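Local coordinates for protein CDP-4-keto-6-deoxy-D-glucose-3-dehydrase (Yersinia pseudotuberculosis, PDB 3BB8) that probably catalyses the pyridoxal-phosphate-dependent 3-dehydration of CDP-4-keto-6-deoxy-D-glucose, a step in making a lipopolysaccharide sugar, at residues P142-L150 with A165-E176; W344-E353 with R403-I413. The protein carries 1 engineered substitution. All blocks are in the same frame, centred on the assembly; numbering follows the deposited sequence.

Contact 1 packs loops beside the large cofactor-binding sheet, between the short strand 145-146 and the start of helix 174-184; contact 2 belongs to a small three-stranded antiparallel sheet nearer the C-terminus. Their centres are about 15 Å apart. Two polar bridges probably join them: Tyr-144 OH lies 2.6 Å from Thr-350 OG1, and Leu-168 O lies 2.9 Å from Phe-345 N. Packing adds to this where Leu-168 CD1 reaches Pro-348 CB at 3.6 Å. Both contacts approach the pyridoxal phosphate. Between nearest atoms, the side chain of Ala-165 in contact 1 is about 4 Å from the cofactor and that of Phe-345 in contact 2 about 5 Å. Phe-345 also packs on the cofactor-binding Asp-194.

Contact 1: residues P142-L150 with A165-E176; sequences PTYNVNASL and AHTLGNLFDLAE
Phe-172 meets the 142-150 loop in two ways: the amide of Asn-145 sits at the edge of its ring, near the plane, while Val-146 CG1 lies obliquely to the ring and packs 3.7 Å from CB of Phe-172. The Asn-145 amide is turned almost square to that of Asn-170, with 79° between the planes. Surrounded by backbone groups of Ala-165, Thr-167 and Asn-170, a short amide side chain suits this buried place because it carries both a donor and an acceptor. Asn-170 swings its CG away from the backbone N (chi1 -166°), and ND2 then gives a nearly straight bond, 3.0 Å and 169°, to O of Thr-143, which lies in the plane of the donating amide. Asn-170 OD1 accepts from Thr-337 N.

The short, weakly bonded strand about 145-146 pairs antiparallel with strand 133-140, and Tyr-144 and Asn-145 face Asp-140 in a G1 beta bulge. The partner segment leaves the parallel strand 159-165 of the aspartate aminotransferase fold and leads into helix 174-184, within a beta-alpha-beta crossover to strand 187-191. Asp-173 N-caps that helix: its OD1, approached from above the carboxylate plane, accepts from Glu-176 N at 3.1 Å. Small Ala-148 fits closely against this helix start, its CB 3.5 Å from Asp-173 CB and 3.4 Å from Glu-176 CG, while the Glu-176 carboxylate turns to a salt bridge with Arg-179.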
# COMPACT_ATOMS: atom_id res chain seq x y z
N PRO A 142 -30.88 12.12 10.43
CA PRO A 142 -29.55 12.11 11.06
C PRO A 142 -28.92 10.72 11.04
O PRO A 142 -28.15 10.38 11.93
CB PRO A 142 -29.84 12.54 12.50
CG PRO A 142 -31.24 12.09 12.74
CD PRO A 142 -31.96 12.25 11.43
N THR A 143 -29.25 9.94 10.02
CA THR A 143 -28.55 8.69 9.75
C THR A 143 -27.21 8.95 9.06
O THR A 143 -26.27 8.17 9.20
CB THR A 143 -29.39 7.74 8.88
OG1 THR A 143 -29.42 8.21 7.53
CG2 THR A 143 -30.81 7.65 9.41
N TYR A 144 -27.14 10.05 8.31
CA TYR A 144 -25.92 10.43 7.62
C TYR A 144 -25.49 9.47 6.51
O TYR A 144 -24.32 9.37 6.18
CB TYR A 144 -24.79 10.64 8.63
CG TYR A 144 -25.16 11.63 9.70
CD1 TYR A 144 -25.62 11.20 10.95
CD2 TYR A 144 -25.11 13.00 9.45
CE1 TYR A 144 -26.04 12.11 11.91
CE2 TYR A 144 -25.53 13.92 10.41
CZ TYR A 144 -25.99 13.46 11.64
OH TYR A 144 -26.43 14.36 12.60
N ASN A 145 -26.47 8.77 5.94
CA ASN A 145 -26.24 7.86 4.84
C ASN A 145 -27.09 8.28 3.65
O ASN A 145 -28.03 9.06 3.80
CB ASN A 145 -26.55 6.42 5.26
CG ASN A 145 -25.41 5.77 6.02
OD1 ASN A 145 -25.28 5.93 7.24
ND2 ASN A 145 -24.55 5.05 5.31
N VAL A 146 -26.76 7.75 2.48
CA VAL A 146 -27.44 8.14 1.25
C VAL A 146 -28.95 8.21 1.44
O VAL A 146 -29.54 7.35 2.09
CB VAL A 146 -27.13 7.16 0.10
CG1 VAL A 146 -27.57 5.75 0.47
CG2 VAL A 146 -27.80 7.62 -1.19
N ASN A 147 -29.57 9.24 0.88
CA ASN A 147 -31.00 9.23 0.62
C ASN A 147 -31.37 8.25 -0.50
O ASN A 147 -31.56 8.65 -1.65
CB ASN A 147 -31.50 10.63 0.27
CG ASN A 147 -33.01 10.73 0.26
OD1 ASN A 147 -33.58 11.82 0.15
ND2 ASN A 147 -33.68 9.59 0.37
N ALA A 148 -31.47 6.97 -0.15
CA ALA A 148 -31.74 5.93 -1.13
C ALA A 148 -32.74 6.25 -2.24
O ALA A 148 -32.54 5.85 -3.39
CB ALA A 148 -32.17 4.67 -0.42
N SER A 149 -33.81 6.97 -1.91
CA SER A 149 -34.82 7.29 -2.91
C SER A 149 -34.29 8.15 -4.06
O SER A 149 -34.99 8.35 -5.05
CB SER A 149 -36.04 7.96 -2.26
OG SER A 149 -35.70 9.20 -1.65
N LEU A 150 -33.06 8.64 -3.94
CA LEU A 150 -32.48 9.48 -4.97
C LEU A 150 -31.57 8.72 -5.95
O LEU A 150 -31.20 9.25 -7.00
CB LEU A 150 -31.68 10.61 -4.32
CG LEU A 150 -32.46 11.48 -3.34
CD1 LEU A 150 -31.51 12.43 -2.63
CD2 LEU A 150 -33.54 12.23 -4.09
N ALA A 165 -20.27 3.99 1.30
CA ALA A 165 -19.84 3.50 2.60
C ALA A 165 -20.97 3.57 3.63
O ALA A 165 -21.81 4.46 3.56
CB ALA A 165 -18.64 4.31 3.10
N HIS A 166 -20.98 2.62 4.57
CA HIS A 166 -21.96 2.62 5.65
C HIS A 166 -21.34 3.61 6.63
O HIS A 166 -20.60 3.24 7.55
CB HIS A 166 -22.08 1.22 6.28
CG HIS A 166 -22.80 0.23 5.41
ND1 HIS A 166 -22.15 -0.67 4.61
CD2 HIS A 166 -24.12 0.06 5.17
CE1 HIS A 166 -23.03 -1.36 3.91
NE2 HIS A 166 -24.24 -0.93 4.22
N THR A 167 -21.65 4.88 6.40
CA THR A 167 -21.09 5.99 7.18
C THR A 167 -21.17 5.88 8.69
O THR A 167 -22.24 5.72 9.25
CB THR A 167 -21.73 7.31 6.73
OG1 THR A 167 -21.56 7.43 5.31
CG2 THR A 167 -21.07 8.50 7.41
N LEU A 168 -20.01 5.98 9.32
CA LEU A 168 -19.85 5.91 10.77
C LEU A 168 -20.44 4.68 11.46
O LEU A 168 -20.74 4.72 12.65
CB LEU A 168 -20.42 7.19 11.41
CG LEU A 168 -19.65 8.47 11.08
CD1 LEU A 168 -20.39 9.68 11.67
CD2 LEU A 168 -18.24 8.37 11.64
N GLY A 169 -20.57 3.58 10.73
CA GLY A 169 -21.10 2.38 11.33
C GLY A 169 -22.58 2.22 11.02
O GLY A 169 -23.10 1.10 10.97
N ASN A 170 -23.27 3.34 10.82
CA ASN A 170 -24.69 3.28 10.51
C ASN A 170 -24.81 2.75 9.08
O ASN A 170 -23.98 3.05 8.23
CB ASN A 170 -25.32 4.67 10.66
CG ASN A 170 -26.85 4.61 10.69
OD1 ASN A 170 -27.43 3.62 11.14
ND2 ASN A 170 -27.49 5.67 10.21
N LEU A 171 -25.85 1.96 8.84
CA LEU A 171 -26.04 1.33 7.54
C LEU A 171 -26.94 2.18 6.64
O LEU A 171 -27.97 2.70 7.09
CB LEU A 171 -26.64 -0.07 7.70
CG LEU A 171 -25.84 -1.05 8.56
CD1 LEU A 171 -26.25 -0.95 10.02
CD2 LEU A 171 -26.01 -2.47 8.05
N PHE A 172 -26.55 2.33 5.38
CA PHE A 172 -27.42 2.90 4.37
C PHE A 172 -28.54 1.94 3.99
O PHE A 172 -28.52 0.77 4.38
CB PHE A 172 -26.62 3.28 3.12
CG PHE A 172 -26.00 2.11 2.42
CD1 PHE A 172 -26.76 1.28 1.62
CD2 PHE A 172 -24.65 1.84 2.56
CE1 PHE A 172 -26.19 0.20 0.97
CE2 PHE A 172 -24.07 0.76 1.91
CZ PHE A 172 -24.85 -0.06 1.12
N ASP A 173 -29.51 2.43 3.23
CA ASP A 173 -30.74 1.69 2.97
C ASP A 173 -30.49 0.55 1.99
O ASP A 173 -30.80 0.66 0.80
CB ASP A 173 -31.83 2.62 2.44
CG ASP A 173 -33.16 1.91 2.26
OD1 ASP A 173 -33.18 0.66 2.25
OD2 ASP A 173 -34.19 2.61 2.14
N LEU A 174 -29.94 -0.55 2.49
CA LEU A 174 -29.55 -1.67 1.64
C LEU A 174 -30.71 -2.18 0.77
O LEU A 174 -30.52 -2.51 -0.41
CB LEU A 174 -29.00 -2.81 2.49
CG LEU A 174 -27.49 -2.73 2.77
CD1 LEU A 174 -27.11 -3.68 3.88
CD2 LEU A 174 -26.72 -3.04 1.50
N ALA A 175 -31.89 -2.23 1.36
CA ALA A 175 -33.08 -2.69 0.66
C ALA A 175 -33.26 -1.91 -0.64
O ALA A 175 -33.40 -2.51 -1.71
CB ALA A 175 -34.30 -2.52 1.54
N GLU A 176 -33.27 -0.59 -0.56
CA GLU A 176 -33.44 0.24 -1.75
C GLU A 176 -32.23 0.17 -2.68
O GLU A 176 -32.39 0.08 -3.90
CB GLU A 176 -33.73 1.69 -1.36
CG GLU A 176 -33.90 2.65 -2.54
CD GLU A 176 -35.00 2.23 -3.52
OE1 GLU A 176 -35.71 1.23 -3.24
OE2 GLU A 176 -35.14 2.89 -4.57

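Contact 2: residues W344-E353 with R403-I413; sequences WFGFPITLKE and RIMNQTFWIGI
Glu-353 and Arg-403 meet with carboxylate and guanidinium nearly coplanar, only 4° apart. OE2 of Glu-353 uses its syn lone pair to take the NE hydrogen of Arg-403 at 3.0 Å, and a weak second bond joins NH2 to OE1. The extended chain of Arg-403 also lays its guanidinium beneath Thr-350, whose CG2 stands over the centre of one face, 3.9 Å from CZ. Gln-407 stacks its amide almost parallel to the Glu-353 carboxylate.

Strands 347-351 and 408-411 run antiparallel in a small sheet. On the face carrying Phe-347, Ile-349, Phe-409 and Ile-411, the side chains of Ile-349 and Phe-409 point the same way. With its CG between the backbone N and the carbonyl carbon (chi1 73°), Phe-409 offers a ring face to Ile-349, whose CB sits 4.0 Å from CZ, toward the rim. Ile-349 CD1 reaches Ile-411 CD1 at 3.7 Å, and helix 419-432 covers this apolar surface.

On the face of Pro-348 and Trp-410, OG1 of Thr-350, which also bonds Tyr-144, and OG1 of Thr-408 are hydrogen-bonded at 2.9 Å. Farther along, Phe-345 and Trp-410 meet obliquely, planes at 59°. Gly-346 suits its place because the indole CE3 of Trp-410 occupies the side where a beta carbon would project. Since Arg-403 and Lys-352 share Glu-332 as a further salt-bridge partner, the acids probably offset these positive charges.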
# COMPACT_ATOMS: atom_id res chain seq x y z
N TRP A 344 -21.64 1.24 15.79
CA TRP A 344 -21.16 2.61 15.74
C TRP A 344 -19.66 2.80 15.78
O TRP A 344 -18.95 2.20 16.61
CB TRP A 344 -21.82 3.46 16.84
CG TRP A 344 -23.31 3.52 16.69
CD1 TRP A 344 -24.24 2.75 17.35
CD2 TRP A 344 -24.05 4.32 15.76
NE1 TRP A 344 -25.50 3.02 16.87
CE2 TRP A 344 -25.41 3.97 15.89
CE3 TRP A 344 -23.68 5.29 14.82
CZ2 TRP A 344 -26.42 4.57 15.12
CZ3 TRP A 344 -24.69 5.88 14.04
CH2 TRP A 344 -26.04 5.51 14.20
N PHE A 345 -19.18 3.63 14.86
CA PHE A 345 -17.77 3.97 14.72
C PHE A 345 -17.53 5.22 15.56
O PHE A 345 -16.50 5.35 16.24
CB PHE A 345 -17.45 4.26 13.25
CG PHE A 345 -16.06 4.77 13.00
CD1 PHE A 345 -15.79 6.14 13.00
CD2 PHE A 345 -15.01 3.89 12.76
CE1 PHE A 345 -14.50 6.62 12.77
CE2 PHE A 345 -13.71 4.37 12.53
CZ PHE A 345 -13.47 5.73 12.53
N GLY A 346 -18.50 6.12 15.50
CA GLY A 346 -18.44 7.36 16.26
C GLY A 346 -19.85 7.84 16.52
O GLY A 346 -20.81 7.21 16.06
N PHE A 347 -19.98 8.95 17.24
CA PHE A 347 -21.29 9.52 17.58
C PHE A 347 -21.50 10.84 16.83
O PHE A 347 -21.00 11.88 17.26
CB PHE A 347 -21.35 9.76 19.09
CG PHE A 347 -22.73 10.01 19.62
CD1 PHE A 347 -23.59 8.94 19.87
CD2 PHE A 347 -23.16 11.30 19.91
CE1 PHE A 347 -24.86 9.16 20.40
CE2 PHE A 347 -24.43 11.53 20.43
CZ PHE A 347 -25.28 10.46 20.68
N PRO A 348 -22.24 10.81 15.71
CA PRO A 348 -22.51 12.02 14.91
C PRO A 348 -23.60 12.95 15.46
O PRO A 348 -24.71 12.51 15.78
CB PRO A 348 -22.88 11.44 13.55
CG PRO A 348 -23.66 10.21 13.94
CD PRO A 348 -22.81 9.62 15.06
N ILE A 349 -23.28 14.23 15.54
CA ILE A 349 -24.19 15.24 16.05
C ILE A 349 -24.26 16.46 15.14
O ILE A 349 -23.23 17.00 14.74
CB ILE A 349 -23.74 15.73 17.44
CG1 ILE A 349 -23.74 14.56 18.43
CG2 ILE A 349 -24.65 16.86 17.93
CD1 ILE A 349 -23.03 14.86 19.72
N THR A 350 -25.48 16.89 14.82
CA THR A 350 -25.68 18.08 14.00
C THR A 350 -26.20 19.25 14.84
O THR A 350 -27.31 19.19 15.38
CB THR A 350 -26.66 17.82 12.84
OG1 THR A 350 -26.09 16.85 11.95
CG2 THR A 350 -26.95 19.10 12.08
N LEU A 351 -25.40 20.30 14.95
CA LEU A 351 -25.78 21.48 15.72
C LEU A 351 -26.77 22.35 14.95
O LEU A 351 -26.52 22.72 13.80
CB LEU A 351 -24.54 22.29 16.10
CG LEU A 351 -24.80 23.72 16.59
CD1 LEU A 351 -25.30 23.71 18.03
CD2 LEU A 351 -23.54 24.56 16.47
N LYS A 352 -27.89 22.67 15.59
CA LYS A 352 -28.95 23.43 14.94
C LYS A 352 -28.48 24.84 14.59
O LYS A 352 -27.82 25.50 15.39
CB LYS A 352 -30.19 23.50 15.84
CG LYS A 352 -31.01 22.22 15.85
CD LYS A 352 -32.23 22.36 16.75
CE LYS A 352 -32.94 21.03 16.93
NZ LYS A 352 -33.35 20.44 15.63
N GLU A 353 -28.84 25.29 13.39
CA GLU A 353 -28.42 26.60 12.91
C GLU A 353 -28.95 27.72 13.81
O GLU A 353 -28.25 28.68 14.10
CB GLU A 353 -28.88 26.82 11.47
CG GLU A 353 -28.16 25.97 10.45
CD GLU A 353 -28.80 24.60 10.27
OE1 GLU A 353 -29.49 24.14 11.19
OE2 GLU A 353 -28.60 23.99 9.19
N ARG A 403 -25.19 20.82 4.68
CA ARG A 403 -25.52 21.04 6.08
C ARG A 403 -24.53 20.27 6.95
O ARG A 403 -24.10 20.75 8.00
CB ARG A 403 -26.95 20.57 6.38
CG ARG A 403 -27.53 21.21 7.62
CD ARG A 403 -28.83 20.56 8.04
NE ARG A 403 -29.28 21.08 9.33
CZ ARG A 403 -30.05 20.41 10.18
NH1 ARG A 403 -30.46 19.18 9.88
NH2 ARG A 403 -30.41 20.97 11.32
N ILE A 404 -24.15 19.07 6.49
CA ILE A 404 -23.21 18.25 7.24
C ILE A 404 -21.85 18.91 7.24
O ILE A 404 -21.16 18.95 8.26
CB ILE A 404 -23.10 16.83 6.64
CG1 ILE A 404 -24.42 16.08 6.84
CG2 ILE A 404 -21.96 16.07 7.31
CD1 ILE A 404 -24.43 14.68 6.27
N MET A 405 -21.46 19.44 6.09
CA MET A 405 -20.18 20.10 5.95
C MET A 405 -20.08 21.28 6.91
O MET A 405 -19.03 21.54 7.49
CB MET A 405 -19.98 20.60 4.52
CG MET A 405 -18.69 21.38 4.30
SD MET A 405 -18.64 22.18 2.69
CE MET A 405 -20.04 23.30 2.86
N ASN A 406 -21.20 21.99 7.08
CA ASN A 406 -21.23 23.16 7.96
C ASN A 406 -21.63 22.95 9.40
O ASN A 406 -21.07 23.58 10.30
CB ASN A 406 -22.18 24.22 7.40
CG ASN A 406 -21.70 24.82 6.11
OD1 ASN A 406 -20.62 25.42 6.06
ND2 ASN A 406 -22.50 24.67 5.05
N GLN A 407 -22.59 22.06 9.64
CA GLN A 407 -23.11 21.87 10.99
C GLN A 407 -22.89 20.55 11.72
O GLN A 407 -23.23 20.44 12.90
CB GLN A 407 -24.61 22.16 10.96
CG GLN A 407 -24.97 23.51 10.35
CD GLN A 407 -24.59 24.66 11.25
OE1 GLN A 407 -25.06 24.74 12.39
NE2 GLN A 407 -23.75 25.55 10.76
N THR A 408 -22.32 19.56 11.04
CA THR A 408 -22.13 18.26 11.68
C THR A 408 -20.73 17.98 12.20
O THR A 408 -19.75 18.57 11.76
CB THR A 408 -22.54 17.13 10.71
OG1 THR A 408 -23.86 17.38 10.22
CG2 THR A 408 -22.51 15.77 11.40
N PHE A 409 -20.65 17.08 13.17
CA PHE A 409 -19.39 16.68 13.76
C PHE A 409 -19.69 15.43 14.59
O PHE A 409 -20.85 15.12 14.84
CB PHE A 409 -18.82 17.81 14.63
CG PHE A 409 -19.55 18.01 15.94
CD1 PHE A 409 -19.10 17.38 17.10
CD2 PHE A 409 -20.67 18.82 16.00
CE1 PHE A 409 -19.77 17.56 18.32
CE2 PHE A 409 -21.35 19.00 17.21
CZ PHE A 409 -20.89 18.37 18.37
N TRP A 410 -18.65 14.69 14.99
CA TRP A 410 -18.89 13.50 15.79
C TRP A 410 -17.91 13.39 16.93
O TRP A 410 -16.83 13.97 16.90
CB TRP A 410 -18.84 12.22 14.93
CG TRP A 410 -17.58 12.01 14.12
CD1 TRP A 410 -17.28 12.57 12.91
CD2 TRP A 410 -16.48 11.15 14.44
NE1 TRP A 410 -16.06 12.10 12.45
CE2 TRP A 410 -15.55 11.23 13.37
CE3 TRP A 410 -16.19 10.31 15.52
CZ2 TRP A 410 -14.36 10.51 13.36
CZ3 TRP A 410 -15.00 9.59 15.51
CH2 TRP A 410 -14.10 9.69 14.43
N ILE A 411 -18.30 12.63 17.96
CA ILE A 411 -17.42 12.38 19.10
C ILE A 411 -17.36 10.90 19.43
O ILE A 411 -17.88 10.06 18.68
CB ILE A 411 -17.88 13.16 20.34
CG1 ILE A 411 -19.29 12.73 20.76
CG2 ILE A 411 -17.82 14.66 20.09
CD1 ILE A 411 -20.01 13.74 21.62
N GLY A 412 -16.74 10.57 20.56
CA GLY A 412 -16.16 9.25 20.75
C GLY A 412 -17.06 8.34 21.55
O GLY A 412 -17.52 8.69 22.64
N ILE A 413 -17.32 7.15 21.01
CA ILE A 413 -18.03 6.11 21.75
C ILE A 413 -17.31 4.76 21.64
O ILE A 413 -17.91 3.71 21.86
CB ILE A 413 -19.47 5.98 21.16
CG1 ILE A 413 -19.44 6.05 19.64
CG2 ILE A 413 -20.37 7.04 21.78
CD1 ILE A 413 -18.85 4.82 18.97